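Local coordinates for beta-lactamase-like protein (Koribacter versatilis, PDB 6B9V) that is a manganese- and zinc-binding diphosphatase of the PhnP family, with a metallo-beta-lactamase fold, that cleaves reactive FAD photoproducts, at residues V75-H80 / Y166-G171; P157-E162 / F179-D184; A173-D178 / I195-A200. One frame throughout, in Å; residues are numbered along the deposited sequence.

All three interactions meet at one manganese ion of the active site, and interaction 3 also reaches the second. Interaction 1 brings His78 and His80, interaction 2 His160 and interaction 3 Asp178, together the protein ligands of the shared ion. The centres of interactions 1 and 3 are about 10 Å apart. Each has at least one segment on the same sheet, in which strands 151-160, 163-170, 173-176 and 195-199 are successive neighbours, while 75-80 comes from the facing sheet. Tyr168 O stands 2.9 Å from Tyr175 N where interaction 1 adjoins interaction 3. Leu176 CD2 packs 3.5 Å from Val158 CG1, tying interaction 3 to interaction 2.

Interaction 1: V75-H80 / Y166-G171; sequences VYTHGH and YGYRFG. With MN (manganese (II) ion), chain D.
The Tyr168 ring reaches across to Val75 with one face and to the backbone of Tyr76 with its hydroxyl end. Val75 and Tyr168 approach from opposite directions, and the methyl CG1 of Val75 sits over the ring face in a CH-pi contact, 3.7 Å from the centroid and displaced toward the rim, so that its closest ring atom is CZ of Tyr168 at 3.3 Å. With CG1 anti to the backbone N (chi1 179°), Val75 presents this one branch to the ring. The phenol then donates a short hydrogen bond from Tyr168 OH to Tyr76 O, 2.6 Å; the acceptor lies in the ring plane, whereas the hydroxyl stands above the plane of the carbonyl. The methyl limits the ring's tilt and the hydrogen bond anchors its far end.

Further along, Tyr166 N donates to Thr77 O (3.3 Å), and Thr77 CB rests against Tyr166 O. The hydroxyl of Thr77 is engaged by Asp54 and also accepts from His78 ND1 at 2.9 Å. That bond, in the plane of the imidazole, is consistent with holding the ring so that NE2 of His78 faces the manganese, 2.2 Å away; His80 binds the same ion through ND1. The segment 75-80 thus carries the first histidines of the HxHxDH metal-binding motif of the metallo-beta-lactamase fold, anchored here on strand 163-170 of the facing sheet.

Interaction 2: P157-E162 / F179-D184; sequences PVIHGE and FSSIPD. With MN (manganese (II) ion), chain D.
Ile159 and Ser181 form a single antiparallel hydrogen-bonded bridge, and the side chain of Ile159 lies along the surface of the loop that makes it. Its CB is 3.5 Å from Ser181 OG. From there the chain forks: both CG2 and CG1 stay beside that hydroxyl, and CG1 (chi1 -59°) additionally passes Pro183 CG at 4.2 Å. CD1, the tip, extends past the proline without coming closer to it. The isoleucine thus packs on the serine hydroxyl and more loosely on the proline ring, which in turn sets its CD 3.4 Å from Pro157 O.

The backbone beneath is bound more tightly. Ile159 N donates to Ser181 O (2.9 Å). In return Ile159 O accepts from two successive amides, Ser180 N at 2.7 Å and Ser181 N at 3.2 Å, both in its carbonyl plane. Two residues facing one make a classic beta bulge. Ser180 OG accepts from Gly161 N at 2.9 Å, and a water joins the hydroxyls of Ser180 and Ser181. On the buried side, Val158 CB meets Phe179 CB, and its CG1 lies alongside CG1 of Ile182.

Next along the strand comes His160, whose side chain leaves the backbone away from the loop, CG anti to the backbone N (chi1 -172°), and places NE2 2.2 Å from the manganese, while its ND1 hydrogen-bonds to Thr208 O. The double grip on Ile159 O and the serine bond to Gly161 N hold the backbone just before and just after this histidine. Polar backbone bonds backed by small apolar contacts thus fix the strand end from which the metal ligand projects, and the bond to Thr208 O probably makes its imidazole a stronger electron donor to the ion.

Interaction 3: A173-D178 / I195-A200; sequences AAYLTD and ILFLDA. With MN (manganese (II) ion), chain D; MN (manganese (II) ion), chain C.
Tyr175 carries its CG anti to the backbone N (chi1 -179°), which swings the ring over the neighbouring strand, whereas Phe197, with CG anti to its own carbonyl carbon (chi1 -82°), carries its ring away from segment 173-178, yet keeps CB and CG beside Tyr175 CD1. The two therefore meet near the root of the phenylalanine: Tyr175 CD1 touches Phe197 CB at 3.6 Å, and the ring planes stand 49° apart in an oblique pairing. On the other face of the sheet, Leu196 leans its CD1 toward Ala174 CB, 3.9 Å away.

Between these faces the strands run parallel. Ala174 N donates to Ile195 O, Phe197 N to Ala174 O (2.8 Å) and Leu176 N to Phe197 O (3.0 Å), the ladder of a parallel pair. Past Leu176 the ladder slackens, and the carboxylate of Asp199 takes over: its OD2 weakly accepts from Asp178 N (3.0 Å) and has a further partner in His209, while OD1 accepts from Ser210 N. Asp199 thus lies in the second shell and may help to position Asp178, whose OD1 is 2.4 Å from the manganese it shares with His78, His80 and His160, and 2.2 Å from the one held with Asp82, His83 and His231.

The pair belongs to a beta-alpha-beta unit, strand 173-176, helix 184-187, strand 195-199. Strands 163-170 and 226-230 flank it in the sheet, and Ala173, Ile195 and Phe197 pack on strand 257-263 of the facing sheet.

Interaction 1: V75-H80 / Y166-G171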
ATOM      1  N   VAL A  75      -3.480  15.329  -8.244  1.00 19.31           N
ATOM      2  CA  VAL A  75      -2.338  16.110  -8.707  1.00 17.19           C
ATOM      3  C   VAL A  75      -1.046  15.475  -8.183  1.00 14.47           C
ATOM      4  O   VAL A  75      -0.959  15.176  -6.994  1.00 16.72           O
ATOM      5  CB  VAL A  75      -2.437  17.574  -8.227  1.00 20.21           C
ATOM      6  CG1 VAL A  75      -1.228  18.375  -8.703  1.00 23.73           C
ATOM      7  CG2 VAL A  75      -3.712  18.217  -8.756  1.00 19.18           C
ATOM      8  N   TYR A  76      -0.056  15.269  -9.054  1.00 14.99           N
ATOM      9  CA  TYR A  76       1.202  14.647  -8.638  1.00 14.77           C
ATOM     10  C   TYR A  76       2.374  15.618  -8.488  1.00 14.05           C
ATOM     11  O   TYR A  76       2.589  16.480  -9.349  1.00 17.57           O
ATOM     12  CB  TYR A  76       1.601  13.549  -9.633  1.00 16.03           C
ATOM     13  CG  TYR A  76       0.740  12.311  -9.476  1.00 18.79           C
ATOM     14  CD1 TYR A  76      -0.406  12.142 -10.242  1.00 15.91           C
ATOM     15  CD2 TYR A  76       1.061  11.335  -8.546  1.00 16.50           C
ATOM     16  CE1 TYR A  76      -1.215  11.012 -10.094  1.00 18.12           C
ATOM     17  CE2 TYR A  76       0.266  10.213  -8.381  1.00 13.64           C
ATOM     18  CZ  TYR A  76      -0.868  10.049  -9.173  1.00 18.21           C
ATOM     19  OH  TYR A  76      -1.675   8.932  -9.019  1.00 16.53           O
ATOM     20  N   THR A  77       3.150  15.444  -7.415  1.00 14.88           N
ATOM     21  CA  THR A  77       4.417  16.176  -7.270  1.00 18.29           C
ATOM     22  C   THR A  77       5.534  15.556  -8.137  1.00 17.35           C
ATOM     23  O   THR A  77       6.293  16.279  -8.802  1.00 16.80           O
ATOM     24  CB  THR A  77       4.886  16.214  -5.793  1.00 15.70           C
ATOM     25  OG1 THR A  77       5.058  14.875  -5.313  1.00 15.88           O
ATOM     26  CG2 THR A  77       3.877  16.953  -4.917  1.00 16.66           C
ATOM     27  N   HIS A  78       5.626  14.219  -8.129  1.00 14.67           N
ATOM     28  CA  HIS A  78       6.640  13.496  -8.895  1.00 16.02           C
ATOM     29  C   HIS A  78       6.355  11.999  -8.851  1.00 13.60           C
ATOM     30  O   HIS A  78       5.370  11.571  -8.244  1.00 17.88           O
ATOM     31  CB  HIS A  78       8.079  13.778  -8.389  1.00 16.38           C
ATOM     32  CG  HIS A  78       8.371  13.278  -7.004  1.00 15.56           C
ATOM     33  ND1 HIS A  78       7.583  13.588  -5.909  1.00 16.56           N
ATOM     34  CD2 HIS A  78       9.404  12.547  -6.509  1.00 13.28           C
ATOM     35  CE1 HIS A  78       8.101  13.055  -4.823  1.00 14.46           C
ATOM     36  NE2 HIS A  78       9.207  12.413  -5.156  1.00 16.36           N
ATOM     37  N   GLY A  79       7.231  11.217  -9.476  1.00 17.48           N
ATOM     38  CA  GLY A  79       6.940   9.816  -9.763  1.00 17.03           C
ATOM     39  C   GLY A  79       7.564   8.735  -8.899  1.00 20.74           C
ATOM     40  O   GLY A  79       7.468   7.545  -9.234  1.00 21.33           O
ATOM     41  N   HIS A  80       8.201   9.126  -7.796  1.00 17.46           N
ATOM     42  CA  HIS A  80       8.765   8.154  -6.865  1.00 16.66           C
ATOM     43  C   HIS A  80       7.680   7.256  -6.274  1.00 18.33           C
ATOM     44  O   HIS A  80       6.524   7.648  -6.158  1.00 16.32           O
ATOM     45  CB  HIS A  80       9.547   8.864  -5.748  1.00 15.39           C
ATOM     46  CG  HIS A  80      10.892   9.353  -6.192  1.00 18.90           C
ATOM     47  ND1 HIS A  80      11.620  10.293  -5.491  1.00 19.00           N
ATOM     48  CD2 HIS A  80      11.639   9.025  -7.269  1.00 25.80           C
ATOM     49  CE1 HIS A  80      12.758  10.527  -6.127  1.00 23.95           C
ATOM     50  NE2 HIS A  80      12.793   9.770  -7.207  1.00 24.93           N
ATOM     51  N   TYR A 166       7.620  19.250  -8.871  1.00 16.80           N
ATOM     52  CA  TYR A 166       6.704  20.332  -8.487  1.00 20.46           C
ATOM     53  C   TYR A 166       6.212  20.266  -7.050  1.00 17.12           C
ATOM     54  O   TYR A 166       5.879  19.194  -6.531  1.00 16.72           O
ATOM     55  CB  TYR A 166       5.458  20.347  -9.390  1.00 15.69           C
ATOM     56  CG  TYR A 166       5.682  20.903 -10.780  1.00 24.72           C
ATOM     57  CD1 TYR A 166       6.569  21.950 -11.003  1.00 30.04           C
ATOM     58  CD2 TYR A 166       5.005  20.374 -11.870  1.00 25.77           C
ATOM     59  CE1 TYR A 166       6.775  22.458 -12.283  1.00 32.46           C
ATOM     60  CE2 TYR A 166       5.203  20.872 -13.151  1.00 31.64           C
ATOM     61  CZ  TYR A 166       6.088  21.913 -13.350  1.00 31.27           C
ATOM     62  OH  TYR A 166       6.281  22.404 -14.625  1.00 30.13           O
ATOM     63  N   GLY A 167       6.119  21.434  -6.429  1.00 16.62           N
ATOM     64  CA  GLY A 167       5.236  21.627  -5.295  1.00 17.53           C
ATOM     65  C   GLY A 167       4.083  22.448  -5.845  1.00 17.66           C
ATOM     66  O   GLY A 167       4.074  22.750  -7.033  1.00 20.48           O
ATOM     67  N   TYR A 168       3.106  22.807  -5.017  1.00 16.12           N
ATOM     68  CA  TYR A 168       1.984  23.596  -5.529  1.00 17.69           C
ATOM     69  C   TYR A 168       1.536  24.668  -4.571  1.00 14.79           C
ATOM     70  O   TYR A 168       1.507  24.451  -3.375  1.00 19.18           O
ATOM     71  CB  TYR A 168       0.788  22.685  -5.855  1.00 19.53           C
ATOM     72  CG  TYR A 168       1.111  21.684  -6.933  1.00 17.90           C
ATOM     73  CD1 TYR A 168       1.592  20.419  -6.618  1.00 19.72           C
ATOM     74  CD2 TYR A 168       0.967  22.022  -8.275  1.00 19.43           C
ATOM     75  CE1 TYR A 168       1.911  19.501  -7.622  1.00 21.47           C
ATOM     76  CE2 TYR A 168       1.277  21.126  -9.275  1.00 21.26           C
ATOM     77  CZ  TYR A 168       1.746  19.870  -8.948  1.00 19.09           C
ATOM     78  OH  TYR A 168       2.052  19.001  -9.960  1.00 20.05           O
ATOM     79  N   ARG A 169       1.170  25.828  -5.114  1.00 16.61           N
ATOM     80  CA  ARG A 169       0.558  26.857  -4.301  1.00 15.90           C
ATOM     81  C   ARG A 169      -0.902  26.967  -4.709  1.00 21.21           C
ATOM     82  O   ARG A 169      -1.228  26.978  -5.889  1.00 20.43           O
ATOM     83  CB  ARG A 169       1.252  28.214  -4.468  1.00 16.72           C
ATOM     84  CG  ARG A 169       0.554  29.325  -3.699  1.00 19.48           C
ATOM     85  CD  ARG A 169       1.285  30.650  -3.782  1.00 24.33           C
ATOM     86  NE  ARG A 169       0.598  31.670  -2.985  1.00 29.19           N
ATOM     87  CZ  ARG A 169       1.208  32.673  -2.350  1.00 29.82           C
ATOM     88  NH1 ARG A 169       2.528  32.799  -2.406  1.00 22.17           N
ATOM     89  NH2 ARG A 169       0.494  33.553  -1.648  1.00 29.48           N
ATOM     90  N   PHE A 170      -1.781  27.058  -3.726  1.00 18.02           N
ATOM     91  CA  PHE A 170      -3.201  27.173  -3.997  1.00 22.98           C
ATOM     92  C   PHE A 170      -3.792  28.124  -2.960  1.00 20.81           C
ATOM     93  O   PHE A 170      -3.798  27.828  -1.760  1.00 22.15           O
ATOM     94  CB  PHE A 170      -3.879  25.790  -3.985  1.00 22.11           C
ATOM     95  CG  PHE A 170      -3.298  24.823  -2.971  1.00 19.96           C
ATOM     96  CD1 PHE A 170      -2.141  24.109  -3.249  1.00 16.96           C
ATOM     97  CD2 PHE A 170      -3.942  24.593  -1.760  1.00 22.59           C
ATOM     98  CE1 PHE A 170      -1.603  23.222  -2.325  1.00 21.41           C
ATOM     99  CE2 PHE A 170      -3.413  23.695  -0.835  1.00 21.98           C
ATOM    100  CZ  PHE A 170      -2.242  23.012  -1.119  1.00 22.59           C
ATOM    101  N   GLY A 171      -4.241  29.288  -3.429  1.00 25.14           N
ATOM    102  CA  GLY A 171      -4.734  30.328  -2.538  1.00 23.76           C
ATOM    103  C   GLY A 171      -3.665  30.709  -1.522  1.00 24.50           C
ATOM    104  O   GLY A 171      -2.513  30.954  -1.887  1.00 24.74           O
TER
HETATM  105 MN    MN D 302      10.962  11.573  -4.034  1.00 16.40          MN

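Interaction 2: P157-E162 / F179-D184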
ATOM      1  N   PRO A 157       8.326  25.002  -9.147  1.00 19.46           N
ATOM      2  CA  PRO A 157       9.474  24.113  -9.351  1.00 18.54           C
ATOM      3  C   PRO A 157      10.349  24.024  -8.111  1.00 23.02           C
ATOM      4  O   PRO A 157      10.687  25.058  -7.537  1.00 20.40           O
ATOM      5  CB  PRO A 157      10.230  24.768 -10.509  1.00 21.57           C
ATOM      6  CG  PRO A 157       9.173  25.634 -11.225  1.00 23.91           C
ATOM      7  CD  PRO A 157       8.272  26.104 -10.128  1.00 21.43           C
ATOM      8  N   VAL A 158      10.680  22.804  -7.693  1.00 19.09           N
ATOM      9  CA  VAL A 158      11.700  22.606  -6.670  1.00 20.73           C
ATOM     10  C   VAL A 158      12.696  21.545  -7.161  1.00 23.06           C
ATOM     11  O   VAL A 158      12.408  20.804  -8.107  1.00 21.35           O
ATOM     12  CB  VAL A 158      11.095  22.202  -5.297  1.00 19.46           C
ATOM     13  CG1 VAL A 158      10.164  23.312  -4.772  1.00 17.02           C
ATOM     14  CG2 VAL A 158      10.330  20.868  -5.362  1.00 19.11           C
ATOM     15  N   ILE A 159      13.866  21.491  -6.527  1.00 18.53           N
ATOM     16  CA  ILE A 159      14.922  20.575  -6.944  1.00 20.73           C
ATOM     17  C   ILE A 159      15.067  19.428  -5.937  1.00 22.21           C
ATOM     18  O   ILE A 159      15.306  19.652  -4.758  1.00 20.92           O
ATOM     19  CB  ILE A 159      16.255  21.314  -7.107  1.00 18.32           C
ATOM     20  CG1 ILE A 159      16.105  22.423  -8.149  1.00 25.56           C
ATOM     21  CG2 ILE A 159      17.367  20.339  -7.514  1.00 21.86           C
ATOM     22  CD1 ILE A 159      15.692  21.908  -9.523  1.00 28.25           C
ATOM     23  N   HIS A 160      14.896  18.205  -6.440  1.00 20.88           N
ATOM     24  CA  HIS A 160      14.868  16.964  -5.669  1.00 18.31           C
ATOM     25  C   HIS A 160      16.162  16.258  -6.056  1.00 18.57           C
ATOM     26  O   HIS A 160      16.193  15.466  -7.003  1.00 22.35           O
ATOM     27  CB  HIS A 160      13.606  16.152  -6.032  1.00 16.77           C
ATOM     28  CG  HIS A 160      13.350  14.932  -5.185  1.00 21.15           C
ATOM     29  ND1 HIS A 160      13.929  14.730  -3.955  1.00 16.81           N
ATOM     30  CD2 HIS A 160      12.510  13.883  -5.391  1.00 18.20           C
ATOM     31  CE1 HIS A 160      13.477  13.588  -3.440  1.00 15.71           C
ATOM     32  NE2 HIS A 160      12.625  13.058  -4.289  1.00 16.31           N
ATOM     33  N   GLY A 161      17.242  16.639  -5.373  1.00 16.82           N
ATOM     34  CA  GLY A 161      18.592  16.200  -5.710  1.00 21.76           C
ATOM     35  C   GLY A 161      19.161  16.976  -6.886  1.00 29.21           C
ATOM     36  O   GLY A 161      19.740  18.045  -6.725  1.00 26.46           O
ATOM     37  N   GLU A 162      19.024  16.418  -8.079  1.00 24.35           N
ATOM     38  CA  GLU A 162      19.244  17.197  -9.290  1.00 31.41           C
ATOM     39  C   GLU A 162      18.050  17.105 -10.251  1.00 34.38           C
ATOM     40  O   GLU A 162      18.132  17.578 -11.386  1.00 35.28           O
ATOM     41  CB  GLU A 162      20.530  16.747  -9.991  1.00 37.99           C
ATOM     42  CG  GLU A 162      20.539  15.293 -10.404  1.00 47.92           C
ATOM     43  CD  GLU A 162      21.905  14.845 -10.896  1.00 57.66           C
ATOM     44  OE1 GLU A 162      22.791  15.715 -11.062  1.00 57.37           O
ATOM     45  OE2 GLU A 162      22.092  13.625 -11.109  1.00 64.85           O
ATOM     46  N   PHE A 179      12.268  18.016  -1.599  1.00 15.53           N
ATOM     47  CA  PHE A 179      13.236  18.901  -2.235  1.00 17.07           C
ATOM     48  C   PHE A 179      14.489  18.957  -1.403  1.00 15.31           C
ATOM     49  O   PHE A 179      14.435  18.809  -0.166  1.00 15.18           O
ATOM     50  CB  PHE A 179      12.684  20.325  -2.432  1.00 16.86           C
ATOM     51  CG  PHE A 179      12.428  21.064  -1.144  1.00 16.84           C
ATOM     52  CD1 PHE A 179      13.449  21.764  -0.507  1.00 17.65           C
ATOM     53  CD2 PHE A 179      11.162  21.069  -0.578  1.00 21.60           C
ATOM     54  CE1 PHE A 179      13.214  22.435   0.690  1.00 16.62           C
ATOM     55  CE2 PHE A 179      10.911  21.750   0.612  1.00 18.41           C
ATOM     56  CZ  PHE A 179      11.945  22.420   1.257  1.00 16.13           C
ATOM     57  N   SER A 180      15.598  19.175  -2.095  1.00 17.03           N
ATOM     58  CA  SER A 180      16.863  19.506  -1.452  1.00 22.75           C
ATOM     59  C   SER A 180      17.121  21.001  -1.591  1.00 18.52           C
ATOM     60  O   SER A 180      17.863  21.579  -0.805  1.00 21.62           O
ATOM     61  CB  SER A 180      18.012  18.687  -2.045  1.00 19.89           C
ATOM     62  OG  SER A 180      18.027  18.720  -3.465  1.00 22.17           O
ATOM     63  N   SER A 181      16.511  21.637  -2.585  1.00 18.53           N
ATOM     64  CA  SER A 181      16.635  23.098  -2.698  1.00 20.43           C
ATOM     65  C   SER A 181      15.474  23.708  -3.480  1.00 22.66           C
ATOM     66  O   SER A 181      14.752  23.012  -4.216  1.00 18.92           O
ATOM     67  CB  SER A 181      17.971  23.497  -3.342  1.00 26.59           C
ATOM     68  OG  SER A 181      18.059  23.085  -4.697  1.00 23.37           O
ATOM     69  N   ILE A 182      15.284  25.007  -3.280  1.00 20.86           N
ATOM     70  CA  ILE A 182      14.224  25.751  -3.932  1.00 21.50           C
ATOM     71  C   ILE A 182      14.835  26.931  -4.667  1.00 24.92           C
ATOM     72  O   ILE A 182      15.467  27.801  -4.046  1.00 23.63           O
ATOM     73  CB  ILE A 182      13.172  26.245  -2.923  1.00 23.30           C
ATOM     74  CG1 ILE A 182      12.609  25.076  -2.106  1.00 21.32           C
ATOM     75  CG2 ILE A 182      12.043  26.973  -3.646  1.00 17.90           C
ATOM     76  CD1 ILE A 182      11.724  25.511  -0.945  1.00 23.36           C
ATOM     77  N   PRO A 183      14.671  26.958  -5.998  1.00 24.76           N
ATOM     78  CA  PRO A 183      15.228  28.029  -6.835  1.00 27.00           C
ATOM     79  C   PRO A 183      14.749  29.415  -6.387  1.00 23.02           C
ATOM     80  O   PRO A 183      13.670  29.529  -5.798  1.00 21.37           O
ATOM     81  CB  PRO A 183      14.700  27.698  -8.233  1.00 27.95           C
ATOM     82  CG  PRO A 183      14.375  26.220  -8.186  1.00 27.19           C
ATOM     83  CD  PRO A 183      13.913  25.967  -6.785  1.00 23.06           C
ATOM     84  N   ASP A 184      15.538  30.448  -6.658  1.00 24.28           N
ATOM     85  CA  ASP A 184      15.168  31.813  -6.256  1.00 31.98           C
ATOM     86  C   ASP A 184      13.785  32.210  -6.774  1.00 25.73           C
ATOM     87  O   ASP A 184      12.932  32.748  -6.032  1.00 28.31           O
ATOM     88  CB  ASP A 184      16.213  32.826  -6.755  1.00 34.33           C
ATOM     89  CG  ASP A 184      17.563  32.656  -6.078  1.00 42.14           C
ATOM     90  OD1 ASP A 184      17.632  31.976  -5.030  1.00 39.14           O
ATOM     91  OD2 ASP A 184      18.556  33.211  -6.591  1.00 49.81           O
TER
HETATM   92 MN    MN D 302      10.962  11.573  -4.034  1.00 16.40          MN
HETATM   93  O   HOH W   1      19.493  20.745  -4.518  1.00 32.53           O

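Interaction 3: A173-D178 / I195-A200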
ATOM      1  N   ALA A 173      -2.324  28.761   0.646  1.00 16.55           N
ATOM      2  CA  ALA A 173      -1.567  27.595   1.111  1.00 19.29           C
ATOM      3  C   ALA A 173      -0.560  27.099   0.064  1.00 19.58           C
ATOM      4  O   ALA A 173      -0.737  27.337  -1.123  1.00 22.31           O
ATOM      5  CB  ALA A 173      -2.523  26.485   1.493  1.00 23.63           C
ATOM      6  N   ALA A 174       0.502  26.425   0.499  1.00 16.27           N
ATOM      7  CA  ALA A 174       1.439  25.815  -0.440  1.00 15.29           C
ATOM      8  C   ALA A 174       2.000  24.516   0.131  1.00 17.24           C
ATOM      9  O   ALA A 174       2.206  24.366   1.338  1.00 16.38           O
ATOM     10  CB  ALA A 174       2.572  26.783  -0.811  1.00 14.62           C
ATOM     11  N   TYR A 175       2.232  23.568  -0.760  1.00 15.71           N
ATOM     12  CA  TYR A 175       2.664  22.240  -0.375  1.00 13.86           C
ATOM     13  C   TYR A 175       3.903  21.879  -1.177  1.00 15.65           C
ATOM     14  O   TYR A 175       3.838  21.716  -2.402  1.00 14.83           O
ATOM     15  CB  TYR A 175       1.544  21.233  -0.616  1.00 13.99           C
ATOM     16  CG  TYR A 175       1.900  19.819  -0.230  1.00 17.52           C
ATOM     17  CD1 TYR A 175       1.898  19.423   1.099  1.00 11.05           C
ATOM     18  CD2 TYR A 175       2.239  18.877  -1.202  1.00 14.58           C
ATOM     19  CE1 TYR A 175       2.220  18.101   1.464  1.00 10.61           C
ATOM     20  CE2 TYR A 175       2.569  17.566  -0.846  1.00 16.83           C
ATOM     21  CZ  TYR A 175       2.553  17.190   0.485  1.00 13.72           C
ATOM     22  OH  TYR A 175       2.874  15.883   0.844  1.00 15.28           O
ATOM     23  N   LEU A 176       5.031  21.760  -0.485  1.00 13.42           N
ATOM     24  CA  LEU A 176       6.311  21.457  -1.127  1.00 15.02           C
ATOM     25  C   LEU A 176       7.004  20.300  -0.433  1.00 20.88           C
ATOM     26  O   LEU A 176       7.508  20.457   0.672  1.00 25.66           O
ATOM     27  CB  LEU A 176       7.257  22.660  -1.090  1.00 20.15           C
ATOM     28  CG  LEU A 176       7.144  23.724  -2.180  1.00 18.90           C
ATOM     29  CD1 LEU A 176       5.864  24.496  -2.053  1.00 26.11           C
ATOM     30  CD2 LEU A 176       8.353  24.645  -2.063  1.00 32.27           C
ATOM     31  N   THR A 177       7.070  19.156  -1.083  1.00 16.04           N
ATOM     32  CA  THR A 177       7.731  18.007  -0.466  1.00 16.67           C
ATOM     33  C   THR A 177       8.869  17.529  -1.358  1.00 15.14           C
ATOM     34  O   THR A 177       8.951  17.937  -2.522  1.00 15.70           O
ATOM     35  CB  THR A 177       6.728  16.861  -0.200  1.00 20.87           C
ATOM     36  OG1 THR A 177       7.393  15.801   0.499  1.00 18.45           O
ATOM     37  CG2 THR A 177       6.132  16.336  -1.515  1.00 14.22           C
ATOM     38  N   ASP A 178       9.750  16.682  -0.810  1.00 11.90           N
ATOM     39  CA  ASP A 178      10.822  16.056  -1.590  1.00 16.39           C
ATOM     40  C   ASP A 178      11.688  17.076  -2.329  1.00 21.49           C
ATOM     41  O   ASP A 178      11.822  17.030  -3.557  1.00 18.24           O
ATOM     42  CB  ASP A 178      10.249  15.054  -2.602  1.00 15.58           C
ATOM     43  CG  ASP A 178       9.616  13.826  -1.933  1.00 15.04           C
ATOM     44  OD1 ASP A 178      10.159  12.705  -2.069  1.00 15.71           O
ATOM     45  OD2 ASP A 178       8.585  13.997  -1.277  1.00 16.09           O
ATOM     46  N   ILE A 195      -0.441  29.190   5.210  1.00 18.14           N
ATOM     47  CA  ILE A 195      -0.024  27.813   5.464  1.00 14.64           C
ATOM     48  C   ILE A 195       1.051  27.392   4.467  1.00 15.68           C
ATOM     49  O   ILE A 195       0.863  27.512   3.248  1.00 17.27           O
ATOM     50  CB  ILE A 195      -1.204  26.826   5.357  1.00 22.13           C
ATOM     51  CG1 ILE A 195      -2.249  27.110   6.434  1.00 28.45           C
ATOM     52  CG2 ILE A 195      -0.718  25.385   5.489  1.00 26.98           C
ATOM     53  CD1 ILE A 195      -3.451  26.229   6.311  1.00 35.61           C
ATOM     54  N   LEU A 196       2.162  26.873   4.980  1.00 16.95           N
ATOM     55  CA  LEU A 196       3.223  26.347   4.117  1.00 17.05           C
ATOM     56  C   LEU A 196       3.708  24.972   4.590  1.00 17.38           C
ATOM     57  O   LEU A 196       4.023  24.793   5.768  1.00 20.37           O
ATOM     58  CB  LEU A 196       4.398  27.323   4.075  1.00 16.50           C
ATOM     59  CG  LEU A 196       5.670  26.854   3.358  1.00 16.86           C
ATOM     60  CD1 LEU A 196       5.406  26.626   1.875  1.00 16.01           C
ATOM     61  CD2 LEU A 196       6.788  27.878   3.565  1.00 14.68           C
ATOM     62  N   PHE A 197       3.751  24.001   3.684  1.00 15.47           N
ATOM     63  CA  PHE A 197       4.374  22.713   3.999  1.00 16.56           C
ATOM     64  C   PHE A 197       5.746  22.634   3.342  1.00 18.64           C
ATOM     65  O   PHE A 197       5.886  22.965   2.172  1.00 15.51           O
ATOM     66  CB  PHE A 197       3.504  21.537   3.540  1.00 12.76           C
ATOM     67  CG  PHE A 197       2.398  21.185   4.513  1.00 13.75           C
ATOM     68  CD1 PHE A 197       1.317  22.032   4.679  1.00 14.50           C
ATOM     69  CD2 PHE A 197       2.442  20.002   5.245  1.00 16.73           C
ATOM     70  CE1 PHE A 197       0.301  21.727   5.580  1.00 16.79           C
ATOM     71  CE2 PHE A 197       1.433  19.684   6.156  1.00 14.74           C
ATOM     72  CZ  PHE A 197       0.361  20.547   6.322  1.00 16.11           C
ATOM     73  N   LEU A 198       6.750  22.218   4.112  1.00 14.57           N
ATOM     74  CA  LEU A 198       8.093  21.953   3.599  1.00 13.86           C
ATOM     75  C   LEU A 198       8.558  20.564   3.997  1.00 13.73           C
ATOM     76  O   LEU A 198       8.228  20.079   5.068  1.00 13.37           O
ATOM     77  CB  LEU A 198       9.116  22.971   4.131  1.00 14.79           C
ATOM     78  CG  LEU A 198       8.864  24.448   3.826  1.00 17.99           C
ATOM     79  CD1 LEU A 198       9.931  25.311   4.540  1.00 20.82           C
ATOM     80  CD2 LEU A 198       8.889  24.698   2.326  1.00 14.76           C
ATOM     81  N   ASP A 199       9.360  19.966   3.130  1.00 14.70           N
ATOM     82  CA  ASP A 199      10.137  18.754   3.421  1.00 14.06           C
ATOM     83  C   ASP A 199      11.063  18.966   4.631  1.00 20.45           C
ATOM     84  O   ASP A 199      11.784  19.964   4.683  1.00 17.32           O
ATOM     85  CB  ASP A 199      10.954  18.418   2.155  1.00 17.04           C
ATOM     86  CG  ASP A 199      11.783  17.152   2.278  1.00 23.36           C
ATOM     87  OD1 ASP A 199      12.800  17.155   2.999  1.00 23.75           O
ATOM     88  OD2 ASP A 199      11.434  16.162   1.607  1.00 23.53           O
ATOM     89  N   ALA A 200      11.035  18.062   5.614  1.00 13.97           N
ATOM     90  CA  ALA A 200      12.131  18.000   6.600  1.00 16.83           C
ATOM     91  C   ALA A 200      12.328  16.545   7.019  1.00 18.29           C
ATOM     92  O   ALA A 200      11.558  15.992   7.819  1.00 17.77           O
ATOM     93  CB  ALA A 200      11.856  18.910   7.824  1.00 15.62           C
TER
HETATM   94 MN    MN D 302      10.962  11.573  -4.034  1.00 16.40          MN
HETATM   95 MN    MN C 301       9.080  11.028  -1.142  1.00 14.95          MN